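Local coordinates for protein alpha-rhamnosidase (Dictyoglomus thermophilum, PDB 6I60) that probably hydrolyses terminal, non-reducing alpha-L-rhamnose residues from alpha-L-rhamnosides such as flavonoid glycosides, at residues 150-155 / 287-292; 177-182 / 247-252; 558-563 / 631-636; 623-628 / 720-725. All blocks are in the same frame, centred on the assembly; numbering follows the deposited sequence.

Interaction 1 of 4, residues 150-155 / 287-292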
loop_
_atom_site.group_PDB
_atom_site.type_symbol
_atom_site.label_atom_id
_atom_site.label_comp_id
_atom_site.label_asym_id
_atom_site.label_seq_id
_atom_site.Cartn_x
_atom_site.Cartn_y
_atom_site.Cartn_z
ATOM N N ILE A 150 -14.956 16.871 -21.734
ATOM C CA ILE A 150 -14.484 17.644 -22.873
ATOM C C ILE A 150 -13.211 17.006 -23.417
ATOM O O ILE A 150 -12.486 16.302 -22.710
ATOM C CB ILE A 150 -14.237 19.120 -22.507
ATOM C CG1 ILE A 150 -13.358 19.213 -21.261
ATOM C CG2 ILE A 150 -15.555 19.834 -22.273
ATOM C CD1 ILE A 150 -12.763 20.577 -21.044
ATOM N N THR A 151 -12.949 17.255 -24.701
ATOM C CA THR A 151 -11.800 16.670 -25.383
ATOM C C THR A 151 -11.462 17.492 -26.615
ATOM O O THR A 151 -12.276 18.274 -27.110
ATOM C CB THR A 151 -12.064 15.219 -25.807
ATOM O OG1 THR A 151 -12.873 14.567 -24.828
ATOM C CG2 THR A 151 -10.770 14.456 -25.947
ATOM N N LYS A 152 -10.239 17.299 -27.104
ATOM C CA LYS A 152 -9.899 17.711 -28.453
ATOM C C LYS A 152 -10.567 16.781 -29.463
ATOM O O LYS A 152 -11.013 15.678 -29.136
ATOM C CB LYS A 152 -8.385 17.698 -28.659
ATOM C CG LYS A 152 -7.675 18.903 -28.086
ATOM C CD LYS A 152 -6.173 18.829 -28.305
ATOM C CE LYS A 152 -5.832 18.674 -29.776
ATOM N NZ LYS A 152 -5.601 19.992 -30.427
ATOM N N LYS A 153 -10.630 17.243 -30.708
ATOM C CA LYS A 153 -11.216 16.459 -31.787
ATOM C C LYS A 153 -10.173 15.780 -32.665
ATOM O O LYS A 153 -10.405 14.660 -33.132
ATOM C CB LYS A 153 -12.121 17.351 -32.647
ATOM C CG LYS A 153 -12.505 16.778 -34.004
ATOM C CD LYS A 153 -13.341 17.768 -34.811
ATOM C CE LYS A 153 -12.956 19.211 -34.508
ATOM N NZ LYS A 153 -13.853 20.187 -35.185
ATOM N N GLU A 154 -9.018 16.419 -32.878
ATOM C CA GLU A 154 -7.986 15.838 -33.732
ATOM C C GLU A 154 -7.315 14.649 -33.052
ATOM O O GLU A 154 -7.363 13.522 -33.559
ATOM C CB GLU A 154 -6.957 16.910 -34.110
ATOM C CG GLU A 154 -5.546 16.391 -34.389
ATOM C CD GLU A 154 -5.382 15.841 -35.795
ATOM O OE1 GLU A 154 -4.590 14.891 -35.976
ATOM O OE2 GLU A 154 -6.042 16.360 -36.719
ATOM N N HIS A 155 -6.687 14.885 -31.896
ATOM C CA HIS A 155 -5.985 13.855 -31.134
ATOM C C HIS A 155 -4.896 13.162 -31.945
ATOM O O HIS A 155 -5.145 12.127 -32.571
ATOM C CB HIS A 155 -6.972 12.815 -30.596
ATOM C CG HIS A 155 -7.264 12.962 -29.137
ATOM N ND1 HIS A 155 -6.269 13.046 -28.186
ATOM C CD2 HIS A 155 -8.436 13.050 -28.466
ATOM C CE1 HIS A 155 -6.816 13.177 -26.991
ATOM N NE2 HIS A 155 -8.129 13.181 -27.132
ATOM N N TRP A 287 -14.643 25.921 -23.747
ATOM C CA TRP A 287 -13.244 25.773 -23.379
ATOM C C TRP A 287 -12.361 25.755 -24.619
ATOM O O TRP A 287 -12.719 25.175 -25.648
ATOM C CB TRP A 287 -13.032 24.484 -22.588
ATOM C CG TRP A 287 -13.532 24.536 -21.184
ATOM C CD1 TRP A 287 -14.753 24.969 -20.762
ATOM C CD2 TRP A 287 -12.823 24.128 -20.009
ATOM N NE1 TRP A 287 -14.848 24.861 -19.396
ATOM C CE2 TRP A 287 -13.675 24.346 -18.910
ATOM C CE3 TRP A 287 -11.547 23.602 -19.781
ATOM C CZ2 TRP A 287 -13.296 24.056 -17.604
ATOM C CZ3 TRP A 287 -11.174 23.312 -18.485
ATOM C CH2 TRP A 287 -12.044 23.540 -17.412
ATOM N N LYS A 288 -11.201 26.387 -24.510
ATOM C CA LYS A 288 -10.209 26.335 -25.571
ATOM C C LYS A 288 -9.212 25.214 -25.296
ATOM O O LYS A 288 -9.074 24.735 -24.168
ATOM C CB LYS A 288 -9.488 27.676 -25.700
ATOM C CG LYS A 288 -10.353 28.782 -26.279
ATOM C CD LYS A 288 -11.103 28.314 -27.517
ATOM C CE LYS A 288 -11.532 29.491 -28.379
ATOM N NZ LYS A 288 -10.425 29.981 -29.247
ATOM N N THR A 289 -8.518 24.793 -26.349
ATOM C CA THR A 289 -7.608 23.664 -26.228
ATOM C C THR A 289 -6.537 23.751 -27.304
ATOM O O THR A 289 -6.749 24.345 -28.365
ATOM C CB THR A 289 -8.360 22.331 -26.324
ATOM O OG1 THR A 289 -7.454 21.251 -26.074
ATOM C CG2 THR A 289 -8.986 22.166 -27.701
ATOM N N THR A 290 -5.384 23.150 -27.014
ATOM C CA THR A 290 -4.235 23.186 -27.911
ATOM C C THR A 290 -3.230 22.133 -27.462
ATOM O O THR A 290 -3.377 21.512 -26.406
ATOM C CB THR A 290 -3.576 24.566 -27.927
ATOM O OG1 THR A 290 -2.295 24.476 -28.563
ATOM C CG2 THR A 290 -3.382 25.062 -26.511
ATOM N N TYR A 291 -2.200 21.946 -28.284
ATOM C CA TYR A 291 -1.065 21.100 -27.946
ATOM C C TYR A 291 0.085 21.975 -27.465
ATOM O O TYR A 291 0.297 23.076 -27.980
ATOM C CB TYR A 291 -0.621 20.262 -29.147
ATOM C CG TYR A 291 -1.401 18.976 -29.319
ATOM C CD1 TYR A 291 -1.961 18.331 -28.225
ATOM C CD2 TYR A 291 -1.579 18.411 -30.575
ATOM C CE1 TYR A 291 -2.677 17.157 -28.377
ATOM C CE2 TYR A 291 -2.292 17.238 -30.737
ATOM C CZ TYR A 291 -2.837 16.615 -29.635
ATOM O OH TYR A 291 -3.546 15.447 -29.795
ATOM N N GLY A 292 0.822 21.483 -26.473
ATOM C CA GLY A 292 1.880 22.257 -25.873
ATOM C C GLY A 292 3.253 21.649 -26.062
ATOM O O GLY A 292 3.565 21.050 -27.096
#

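Interaction 2 of 4, residues 177-182 / 247-252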
loop_
_atom_site.group_PDB
_atom_site.type_symbol
_atom_site.label_atom_id
_atom_site.label_comp_id
_atom_site.label_asym_id
_atom_site.label_seq_id
_atom_site.Cartn_x
_atom_site.Cartn_y
_atom_site.Cartn_z
ATOM N N PRO A 177 -2.881 17.049 -24.414
ATOM C CA PRO A 177 -3.697 18.237 -24.673
ATOM C C PRO A 177 -3.819 19.123 -23.445
ATOM O O PRO A 177 -3.840 18.656 -22.304
ATOM C CB PRO A 177 -5.058 17.647 -25.060
ATOM C CG PRO A 177 -5.119 16.354 -24.329
ATOM C CD PRO A 177 -3.702 15.837 -24.235
ATOM N N MET A 178 -3.895 20.425 -23.701
ATOM C CA MET A 178 -4.116 21.424 -22.666
ATOM C C MET A 178 -5.490 22.050 -22.858
ATOM O O MET A 178 -5.941 22.240 -23.991
ATOM C CB MET A 178 -3.034 22.507 -22.703
ATOM C CG MET A 178 -1.617 21.967 -22.791
ATOM S SD MET A 178 -0.422 23.224 -23.282
ATOM C CE MET A 178 0.724 23.163 -21.906
ATOM N N PHE A 179 -6.153 22.366 -21.749
ATOM C CA PHE A 179 -7.496 22.930 -21.776
ATOM C C PHE A 179 -7.524 24.198 -20.940
ATOM O O PHE A 179 -7.001 24.221 -19.821
ATOM C CB PHE A 179 -8.528 21.924 -21.260
ATOM C CG PHE A 179 -8.689 20.720 -22.142
ATOM C CD1 PHE A 179 -7.897 19.600 -21.957
ATOM C CD2 PHE A 179 -9.626 20.712 -23.161
ATOM C CE1 PHE A 179 -8.041 18.492 -22.770
ATOM C CE2 PHE A 179 -9.772 19.607 -23.977
ATOM C CZ PHE A 179 -8.979 18.495 -23.781
ATOM N N ARG A 180 -8.140 25.246 -21.483
ATOM C CA ARG A 180 -8.162 26.556 -20.852
ATOM C C ARG A 180 -9.571 27.129 -20.886
ATOM O O ARG A 180 -10.282 26.996 -21.887
ATOM C CB ARG A 180 -7.196 27.521 -21.549
ATOM C CG ARG A 180 -7.270 28.934 -21.020
ATOM C CD ARG A 180 -6.531 29.923 -21.907
ATOM N NE ARG A 180 -5.783 30.912 -21.133
ATOM C CZ ARG A 180 -6.324 31.797 -20.297
ATOM N NH1 ARG A 180 -7.638 31.849 -20.113
ATOM N NH2 ARG A 180 -5.542 32.647 -19.647
ATOM N N LYS A 181 -9.966 27.767 -19.785
ATOM C CA LYS A 181 -11.246 28.454 -19.691
ATOM C C LYS A 181 -11.076 29.659 -18.778
ATOM O O LYS A 181 -10.403 29.575 -17.748
ATOM C CB LYS A 181 -12.347 27.524 -19.164
ATOM C CG LYS A 181 -13.617 28.235 -18.715
ATOM C CD LYS A 181 -14.602 28.383 -19.864
ATOM C CE LYS A 181 -15.648 29.446 -19.566
ATOM N NZ LYS A 181 -15.210 30.795 -20.021
ATOM N N SER A 182 -11.679 30.779 -19.165
ATOM C CA SER A 182 -11.582 32.021 -18.414
ATOM C C SER A 182 -12.924 32.354 -17.776
ATOM O O SER A 182 -13.981 32.140 -18.380
ATOM C CB SER A 182 -11.127 33.170 -19.318
ATOM O OG SER A 182 -11.631 33.008 -20.633
ATOM N N VAL A 247 -5.513 22.935 -17.383
ATOM C CA VAL A 247 -5.481 21.485 -17.220
ATOM C C VAL A 247 -4.765 20.886 -18.422
ATOM O O VAL A 247 -5.171 21.116 -19.567
ATOM C CB VAL A 247 -6.887 20.879 -17.084
ATOM C CG1 VAL A 247 -6.789 19.380 -16.855
ATOM C CG2 VAL A 247 -7.657 21.546 -15.955
ATOM N N ILE A 248 -3.709 20.119 -18.163
ATOM C CA ILE A 248 -2.991 19.375 -19.191
ATOM C C ILE A 248 -3.201 17.890 -18.927
ATOM O O ILE A 248 -3.095 17.437 -17.781
ATOM C CB ILE A 248 -1.496 19.741 -19.216
ATOM C CG1 ILE A 248 -0.734 18.824 -20.174
ATOM C CG2 ILE A 248 -0.900 19.685 -17.819
ATOM C CD1 ILE A 248 0.432 19.497 -20.857
ATOM N N LEU A 249 -3.511 17.138 -19.979
ATOM C CA LEU A 249 -3.889 15.738 -19.855
ATOM C C LEU A 249 -2.743 14.819 -20.258
ATOM O O LEU A 249 -2.058 15.060 -21.255
ATOM C CB LEU A 249 -5.114 15.430 -20.717
ATOM C CG LEU A 249 -6.450 15.989 -20.227
ATOM C CD1 LEU A 249 -7.584 15.432 -21.064
ATOM C CD2 LEU A 249 -6.663 15.676 -18.753
ATOM N N GLY A 250 -2.547 13.761 -19.473
ATOM C CA GLY A 250 -1.596 12.718 -19.806
ATOM C C GLY A 250 -2.294 11.402 -20.081
ATOM O O GLY A 250 -3.460 11.228 -19.713
ATOM N N ASN A 251 -1.600 10.464 -20.728
ATOM C CA ASN A 251 -2.220 9.186 -21.070
ATOM C C ASN A 251 -2.344 8.283 -19.848
ATOM O O ASN A 251 -3.453 7.945 -19.420
ATOM C CB ASN A 251 -1.416 8.486 -22.170
ATOM C CG ASN A 251 -1.149 9.382 -23.361
ATOM O OD1 ASN A 251 -1.656 10.501 -23.443
ATOM N ND2 ASN A 251 -0.342 8.895 -24.291
ATOM N N GLY A 252 -1.211 7.880 -19.278
ATOM C CA GLY A 252 -1.218 6.994 -18.132
ATOM C C GLY A 252 -1.729 5.612 -18.476
ATOM O O GLY A 252 -1.168 4.931 -19.339
#

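Interaction 3 of 4, residues 558-563 / 631-636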
loop_
_atom_site.group_PDB
_atom_site.type_symbol
_atom_site.label_atom_id
_atom_site.label_comp_id
_atom_site.label_asym_id
_atom_site.label_seq_id
_atom_site.Cartn_x
_atom_site.Cartn_y
_atom_site.Cartn_z
ATOM N N ASP A 558 -5.816 -17.644 -10.045
ATOM C CA ASP A 558 -5.223 -18.694 -9.235
ATOM C C ASP A 558 -5.707 -18.559 -7.793
ATOM O O ASP A 558 -5.814 -17.441 -7.278
ATOM C CB ASP A 558 -3.695 -18.612 -9.292
ATOM C CG ASP A 558 -3.013 -19.835 -8.699
ATOM O OD1 ASP A 558 -3.015 -19.982 -7.457
ATOM O OD2 ASP A 558 -2.465 -20.645 -9.475
ATOM N N PRO A 559 -6.030 -19.669 -7.125
ATOM C CA PRO A 559 -6.482 -19.564 -5.726
ATOM C C PRO A 559 -5.470 -18.889 -4.815
ATOM O O PRO A 559 -5.862 -18.147 -3.907
ATOM C CB PRO A 559 -6.730 -21.026 -5.332
ATOM C CG PRO A 559 -7.015 -21.717 -6.624
ATOM C CD PRO A 559 -6.145 -21.042 -7.645
ATOM N N ALA A 560 -4.172 -19.117 -5.040
ATOM C CA ALA A 560 -3.150 -18.421 -4.265
ATOM C C ALA A 560 -3.102 -16.934 -4.582
ATOM O O ALA A 560 -2.545 -16.161 -3.796
ATOM C CB ALA A 560 -1.777 -19.047 -4.513
ATOM N N TRP A 561 -3.665 -16.522 -5.716
ATOM C CA TRP A 561 -3.713 -15.123 -6.116
ATOM C C TRP A 561 -5.032 -14.470 -5.713
ATOM O O TRP A 561 -5.037 -13.426 -5.052
ATOM C CB TRP A 561 -3.502 -15.010 -7.632
ATOM C CG TRP A 561 -2.079 -14.751 -8.041
ATOM C CD1 TRP A 561 -1.624 -13.708 -8.793
ATOM C CD2 TRP A 561 -0.932 -15.550 -7.727
ATOM N NE1 TRP A 561 -0.265 -13.805 -8.965
ATOM C CE2 TRP A 561 0.186 -14.926 -8.319
ATOM C CE3 TRP A 561 -0.738 -16.730 -7.004
ATOM C CZ2 TRP A 561 1.474 -15.442 -8.209
ATOM C CZ3 TRP A 561 0.542 -17.240 -6.895
ATOM C CH2 TRP A 561 1.631 -16.597 -7.494
ATOM N N SER A 562 -6.157 -15.084 -6.087
ATOM C CA SER A 562 -7.469 -14.511 -5.815
ATOM C C SER A 562 -7.805 -14.465 -4.333
ATOM O O SER A 562 -8.787 -13.814 -3.961
ATOM C CB SER A 562 -8.547 -15.297 -6.561
ATOM O OG SER A 562 -8.391 -15.174 -7.962
ATOM N N THR A 563 -7.024 -15.133 -3.481
ATOM C CA THR A 563 -7.252 -15.074 -2.043
ATOM C C THR A 563 -7.008 -13.687 -1.463
ATOM O O THR A 563 -7.316 -13.465 -0.287
ATOM C CB THR A 563 -6.359 -16.086 -1.326
ATOM O OG1 THR A 563 -6.765 -16.200 0.043
ATOM C CG2 THR A 563 -4.907 -15.641 -1.382
ATOM N N THR A 631 -5.502 -26.199 -2.992
ATOM C CA THR A 631 -6.388 -26.687 -1.942
ATOM C C THR A 631 -6.050 -26.057 -0.599
ATOM O O THR A 631 -6.937 -25.881 0.243
ATOM C CB THR A 631 -6.312 -28.211 -1.864
ATOM O OG1 THR A 631 -6.356 -28.758 -3.189
ATOM C CG2 THR A 631 -7.474 -28.765 -1.064
ATOM N N PHE A 632 -4.777 -25.710 -0.386
ATOM C CA PHE A 632 -4.389 -24.992 0.824
ATOM C C PHE A 632 -5.147 -23.677 0.945
ATOM O O PHE A 632 -5.611 -23.314 2.033
ATOM C CB PHE A 632 -2.876 -24.753 0.817
ATOM C CG PHE A 632 -2.403 -23.749 1.836
ATOM C CD1 PHE A 632 -2.237 -22.415 1.491
ATOM C CD2 PHE A 632 -2.095 -24.143 3.128
ATOM C CE1 PHE A 632 -1.793 -21.494 2.424
ATOM C CE2 PHE A 632 -1.646 -23.225 4.061
ATOM C CZ PHE A 632 -1.496 -21.900 3.709
ATOM N N TYR A 633 -5.293 -22.953 -0.166
ATOM C CA TYR A 633 -5.999 -21.679 -0.142
ATOM C C TYR A 633 -7.508 -21.847 -0.242
ATOM O O TYR A 633 -8.244 -20.927 0.130
ATOM C CB TYR A 633 -5.485 -20.775 -1.265
ATOM C CG TYR A 633 -4.248 -19.997 -0.872
ATOM C CD1 TYR A 633 -4.334 -18.915 -0.005
ATOM C CD2 TYR A 633 -2.993 -20.355 -1.349
ATOM C CE1 TYR A 633 -3.208 -18.203 0.368
ATOM C CE2 TYR A 633 -1.859 -19.648 -0.985
ATOM C CZ TYR A 633 -1.974 -18.572 -0.125
ATOM O OH TYR A 633 -0.855 -17.861 0.249
ATOM N N PHE A 634 -7.986 -22.994 -0.731
ATOM C CA PHE A 634 -9.416 -23.276 -0.669
ATOM C C PHE A 634 -9.861 -23.470 0.774
ATOM O O PHE A 634 -10.881 -22.917 1.201
ATOM C CB PHE A 634 -9.746 -24.511 -1.508
ATOM C CG PHE A 634 -11.214 -24.813 -1.591
ATOM C CD1 PHE A 634 -12.144 -23.788 -1.647
ATOM C CD2 PHE A 634 -11.665 -26.122 -1.613
ATOM C CE1 PHE A 634 -13.497 -24.062 -1.724
ATOM C CE2 PHE A 634 -13.017 -26.405 -1.690
ATOM C CZ PHE A 634 -13.934 -25.374 -1.746
ATOM N N TYR A 635 -9.101 -24.252 1.543
ATOM C CA TYR A 635 -9.373 -24.374 2.970
ATOM C C TYR A 635 -9.165 -23.041 3.677
ATOM O O TYR A 635 -9.920 -22.687 4.590
ATOM C CB TYR A 635 -8.482 -25.460 3.575
ATOM C CG TYR A 635 -8.586 -25.603 5.078
ATOM C CD1 TYR A 635 -9.529 -26.442 5.650
ATOM C CD2 TYR A 635 -7.730 -24.909 5.922
ATOM C CE1 TYR A 635 -9.625 -26.579 7.022
ATOM C CE2 TYR A 635 -7.821 -25.037 7.296
ATOM C CZ TYR A 635 -8.768 -25.877 7.838
ATOM O OH TYR A 635 -8.866 -26.014 9.203
ATOM N N HIS A 636 -8.146 -22.284 3.260
ATOM C CA HIS A 636 -7.882 -20.986 3.871
ATOM C C HIS A 636 -9.044 -20.024 3.652
ATOM O O HIS A 636 -9.471 -19.330 4.582
ATOM C CB HIS A 636 -6.583 -20.403 3.309
ATOM C CG HIS A 636 -6.181 -19.099 3.926
ATOM N ND1 HIS A 636 -6.760 -17.899 3.573
ATOM C CD2 HIS A 636 -5.248 -18.806 4.863
ATOM C CE1 HIS A 636 -6.207 -16.924 4.272
ATOM N NE2 HIS A 636 -5.286 -17.447 5.061
#

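Interaction 4 of 4, residues 623-628 / 720-725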
loop_
_atom_site.group_PDB
_atom_site.type_symbol
_atom_site.label_atom_id
_atom_site.label_comp_id
_atom_site.label_asym_id
_atom_site.label_seq_id
_atom_site.Cartn_x
_atom_site.Cartn_y
_atom_site.Cartn_z
ATOM N N ASP A 623 8.074 -29.387 -7.305
ATOM C CA ASP A 623 7.539 -30.466 -6.489
ATOM C C ASP A 623 6.127 -30.875 -6.886
ATOM O O ASP A 623 5.528 -31.714 -6.205
ATOM C CB ASP A 623 7.561 -30.062 -5.013
ATOM C CG ASP A 623 7.142 -28.620 -4.800
ATOM O OD1 ASP A 623 6.801 -27.945 -5.794
ATOM O OD2 ASP A 623 7.153 -28.161 -3.639
ATOM N N ASN A 624 5.588 -30.311 -7.969
ATOM C CA ASN A 624 4.211 -30.564 -8.395
ATOM C C ASN A 624 3.235 -30.306 -7.250
ATOM O O ASN A 624 2.352 -31.114 -6.950
ATOM C CB ASN A 624 4.056 -31.983 -8.944
ATOM C CG ASN A 624 4.558 -32.111 -10.366
ATOM O OD1 ASN A 624 5.216 -31.208 -10.886
ATOM N ND2 ASN A 624 4.250 -33.233 -11.006
ATOM N N SER A 625 3.410 -29.156 -6.600
ATOM C CA SER A 625 2.643 -28.785 -5.421
ATOM C C SER A 625 1.505 -27.823 -5.731
ATOM O O SER A 625 0.833 -27.361 -4.805
ATOM C CB SER A 625 3.567 -28.167 -4.368
ATOM O OG SER A 625 4.172 -26.977 -4.850
ATOM N N GLY A 626 1.272 -27.514 -7.008
ATOM C CA GLY A 626 0.250 -26.536 -7.349
ATOM C C GLY A 626 -1.130 -26.920 -6.848
ATOM O O GLY A 626 -1.875 -26.074 -6.346
ATOM N N GLU A 627 -1.491 -28.200 -6.974
ATOM C CA GLU A 627 -2.798 -28.645 -6.501
ATOM C C GLU A 627 -2.870 -28.661 -4.978
ATOM O O GLU A 627 -3.960 -28.529 -4.409
ATOM C CB GLU A 627 -3.125 -30.026 -7.075
ATOM C CG GLU A 627 -2.371 -31.183 -6.431
ATOM C CD GLU A 627 -0.895 -31.193 -6.790
ATOM O OE1 GLU A 627 -0.561 -30.866 -7.950
ATOM O OE2 GLU A 627 -0.069 -31.525 -5.911
ATOM N N LEU A 628 -1.729 -28.820 -4.302
ATOM C CA LEU A 628 -1.701 -28.734 -2.846
ATOM C C LEU A 628 -1.797 -27.284 -2.392
ATOM O O LEU A 628 -2.550 -26.959 -1.468
ATOM C CB LEU A 628 -0.424 -29.383 -2.308
ATOM C CG LEU A 628 -0.330 -29.679 -0.808
ATOM C CD1 LEU A 628 0.272 -31.051 -0.573
ATOM C CD2 LEU A 628 0.477 -28.612 -0.086
ATOM N N SER A 720 8.952 -31.881 -0.618
ATOM C CA SER A 720 9.652 -30.608 -0.598
ATOM C C SER A 720 9.322 -29.855 0.687
ATOM O O SER A 720 8.512 -30.295 1.508
ATOM C CB SER A 720 9.283 -29.778 -1.828
ATOM O OG SER A 720 7.943 -29.325 -1.743
ATOM N N GLN A 721 9.972 -28.701 0.858
ATOM C CA GLN A 721 9.618 -27.818 1.962
ATOM C C GLN A 721 8.229 -27.224 1.762
ATOM O O GLN A 721 7.442 -27.136 2.712
ATOM C CB GLN A 721 10.657 -26.708 2.104
ATOM C CG GLN A 721 11.956 -27.146 2.752
ATOM C CD GLN A 721 13.055 -26.113 2.599
ATOM O OE1 GLN A 721 12.789 -24.944 2.318
ATOM N NE2 GLN A 721 14.300 -26.541 2.782
ATOM N N THR A 722 7.915 -26.815 0.530
ATOM C CA THR A 722 6.598 -26.256 0.240
ATOM C C THR A 722 5.493 -27.254 0.566
ATOM O O THR A 722 4.432 -26.873 1.074
ATOM C CB THR A 722 6.527 -25.829 -1.229
ATOM O OG1 THR A 722 7.535 -24.842 -1.491
ATOM C CG2 THR A 722 5.160 -25.251 -1.568
ATOM N N LEU A 723 5.738 -28.540 0.309
ATOM C CA LEU A 723 4.725 -29.564 0.533
ATOM C C LEU A 723 4.433 -29.807 2.007
ATOM O O LEU A 723 3.430 -30.456 2.317
ATOM C CB LEU A 723 5.154 -30.876 -0.127
ATOM C CG LEU A 723 5.046 -30.949 -1.654
ATOM C CD1 LEU A 723 5.863 -32.111 -2.202
ATOM C CD2 LEU A 723 3.593 -31.061 -2.089
ATOM N N ASN A 724 5.262 -29.306 2.917
ATOM C CA ASN A 724 5.105 -29.608 4.334
ATOM C C ASN A 724 4.779 -28.400 5.202
ATOM O O ASN A 724 4.067 -28.559 6.196
ATOM C CB ASN A 724 6.375 -30.281 4.877
ATOM C CG ASN A 724 6.338 -31.792 4.739
ATOM O OD1 ASN A 724 5.291 -32.378 4.473
ATOM N ND2 ASN A 724 7.487 -32.430 4.920
ATOM N N THR A 725 5.279 -27.206 4.869
ATOM C CA THR A 725 4.969 -26.035 5.686
ATOM C C THR A 725 3.511 -25.618 5.544
ATOM O O THR A 725 2.934 -25.062 6.486
ATOM C CB THR A 725 5.879 -24.859 5.320
ATOM O OG1 THR A 725 5.499 -24.332 4.042
ATOM C CG2 THR A 725 7.326 -25.292 5.269
#

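Interaction 1 of 4, residues 150-155 / 287-292
Lys152 NZ is held in two ways: by a cation-pi contact with Tyr291 and by a salt bridge to Glu325. NZ lies 4.2 Å from the centroid of the Tyr291 ring, only 6° off the ring normal. Carbon CE of Lys152 lies over the face as well, 3.6 Å from CZ of Tyr291. The lysine reaches this place because its chain is extended at chi2 and then bends at chi3 (56°) and again at chi4. On the way, its CG passes the side chain of Thr289, 3.5 Å from Thr289 CG2. The Thr289 hydroxyl is engaged by Met178 O. At the edge of the tyrosine ring, near its plane, His155 CA stands 3.2 Å from Tyr291 OH. That OH is hydrogen-bonded to Lys156 N, which ties the phenol to the backbone just after His155. At the other end of the contact, Ile150 CD1 comes within 3.5 Å of Trp287 CE3, and the two side chains meet at about a right angle. No hydrogen bond joins the two segments directly. Strand 325-329 pairs with both 150-151 and 288-298, so it bridges them. Phe179 of strand 171-184 and Leu265 of strand 264-273 also pack against Ile150, consistent with a beta sandwich.

Interaction 2 of 4, residues 177-182 / 247-252
Phe179 and Val247 form an antiparallel hydrogen-bonded pair, and the tight part of the contact is built around it. Phe179 N donates to Val247 O at 2.7 Å, and Val247 N returns a bond to Phe179 O at 3.1 Å. Two residues along, Leu249 N gives a nearly straight bond to Pro177 O (2.8 Å, 161° at the hydrogen). Between these lies the non-hydrogen-bonded pair Met178 and Ile248. Their side chains run side by side in the same direction, with Met178 CG 3.7 Å from Ile248 CD1. Leu249 makes a second apolar group: its CD1 is 3.5 Å from Phe179 CE1 and its CB 3.7 Å from Pro177 CG. The Phe179 ring leans this way because its CG stands beside the backbone N (chi1 -66°). The loose part is the far end of 177-182. Lys181 and Ser182 are partly exposed and do not touch 247-252. Gly250 and Gly252 likewise make no contact with 177-182. Strand 171-184 lies between strands 242-250 and 288-298. Strand 201-206 pairs with the other side of 242-250. Leu265, from strand 264-273 of a separate sheet, packs on Phe179, Val247 and Leu249, as in a beta sandwich.

Interaction 3 of 4, residues 558-563 / 631-636
The Tyr633 ring lies between two neighbours. Ala560 CA sits over one face, 3.9 Å from the ring centroid, in a CH-pi contact. Phe632 CD1 lies on the opposite face. With CG anti to the carbonyl carbon (chi1 -85°), the ring turns across Ala560. The Ala560 methyl adds to the first contact, with CB 3.6 Å from Tyr633 CE2. Thr563 meets the tyrosine at about a right angle and brings its CG2 to 3.5 Å from CE1 of the ring. The Thr563 hydroxyl is bonded to Asp637. The Tyr633 hydroxyl is bonded to that of Tyr766, which helps fix the ring. Asp558 caps the short helix through OD1, which accepts from Ala560 N at 2.8 Å. A leucine in place of Tyr633 would probably leave Ala560 without its aromatic face and the Tyr766 hydroxyl without this partner. The contact joins helix 559-562 to helix 626-648 in the six-hairpin glycosidase domain. Helix 507-512 adds Gln511 and Leu512 against Tyr633, while helices 586-599 and 651-672 pack on Phe634.

Interaction 4 of 4, residues 623-628 / 720-725
The carboxylate of Asp623 is the flat group that meets Ser720 here. Its OD2 accepts a hydrogen bond from Ser720 OG, but the modelled separation is too short for its exact length to be trusted. Its OD1 is approached from well above the carboxylate plane (52°) by Ser625 OG, at 3.0 Å. A weak bond from Gln615 also reaches OD1. Thr722 lies close to the same group, with its CB 3.4 Å from Asp623 OD2. Ser720 OG has a second role, for it accepts from Leu723 N at 3.1 Å, with 150° at the hydrogen. One hydroxyl therefore links the acid to the turn leading into helix 722-729. Beside this polar cluster is an apolar one. Leu723 CD2 meets Leu628 CD1 at 3.7 Å and Ser625 CB at 3.7 Å. Its other methyl, CD1, is turned to Asp623 CB, 3.9 Å away. With CG beside the backbone N (chi1 -74°), the leucine fork reaches across to helix 626-648. Replacing Leu723 by alanine would remove both methyls and is likely to open a gap beside Leu628 and Ser625. Phe668 and Phe672 of helix 651-672 also touch Leu628. Serine capping of a turn that leads into a helix is seen here, and the leading turns of the two helices meet within the six-hairpin glycosidase domain, consistent with the (alpha/alpha)6 barrel of this family.

In the fold
From the N terminus, 150-155 opens interaction 1 and 177-182 opens interaction 2. Interaction 2 closes first, at 247-252, and so nests inside the loop that 287-292 completes. The two touch, because strand 171-184 pairs with strand 288-298. They tie together beta-sheet regions of the N-terminal half. Further on, 558-563 opens interaction 3 and 623-628 opens interaction 4. Interaction 3 closes at 631-636 before interaction 4 closes at 720-725, so their loops cross. Both use helix 626-648, and they join helices of the glycosidase domain. The closest approach between the two pairs is that of interactions 2 and 3, nearest atoms about 21 Å apart, so the pairs do not touch.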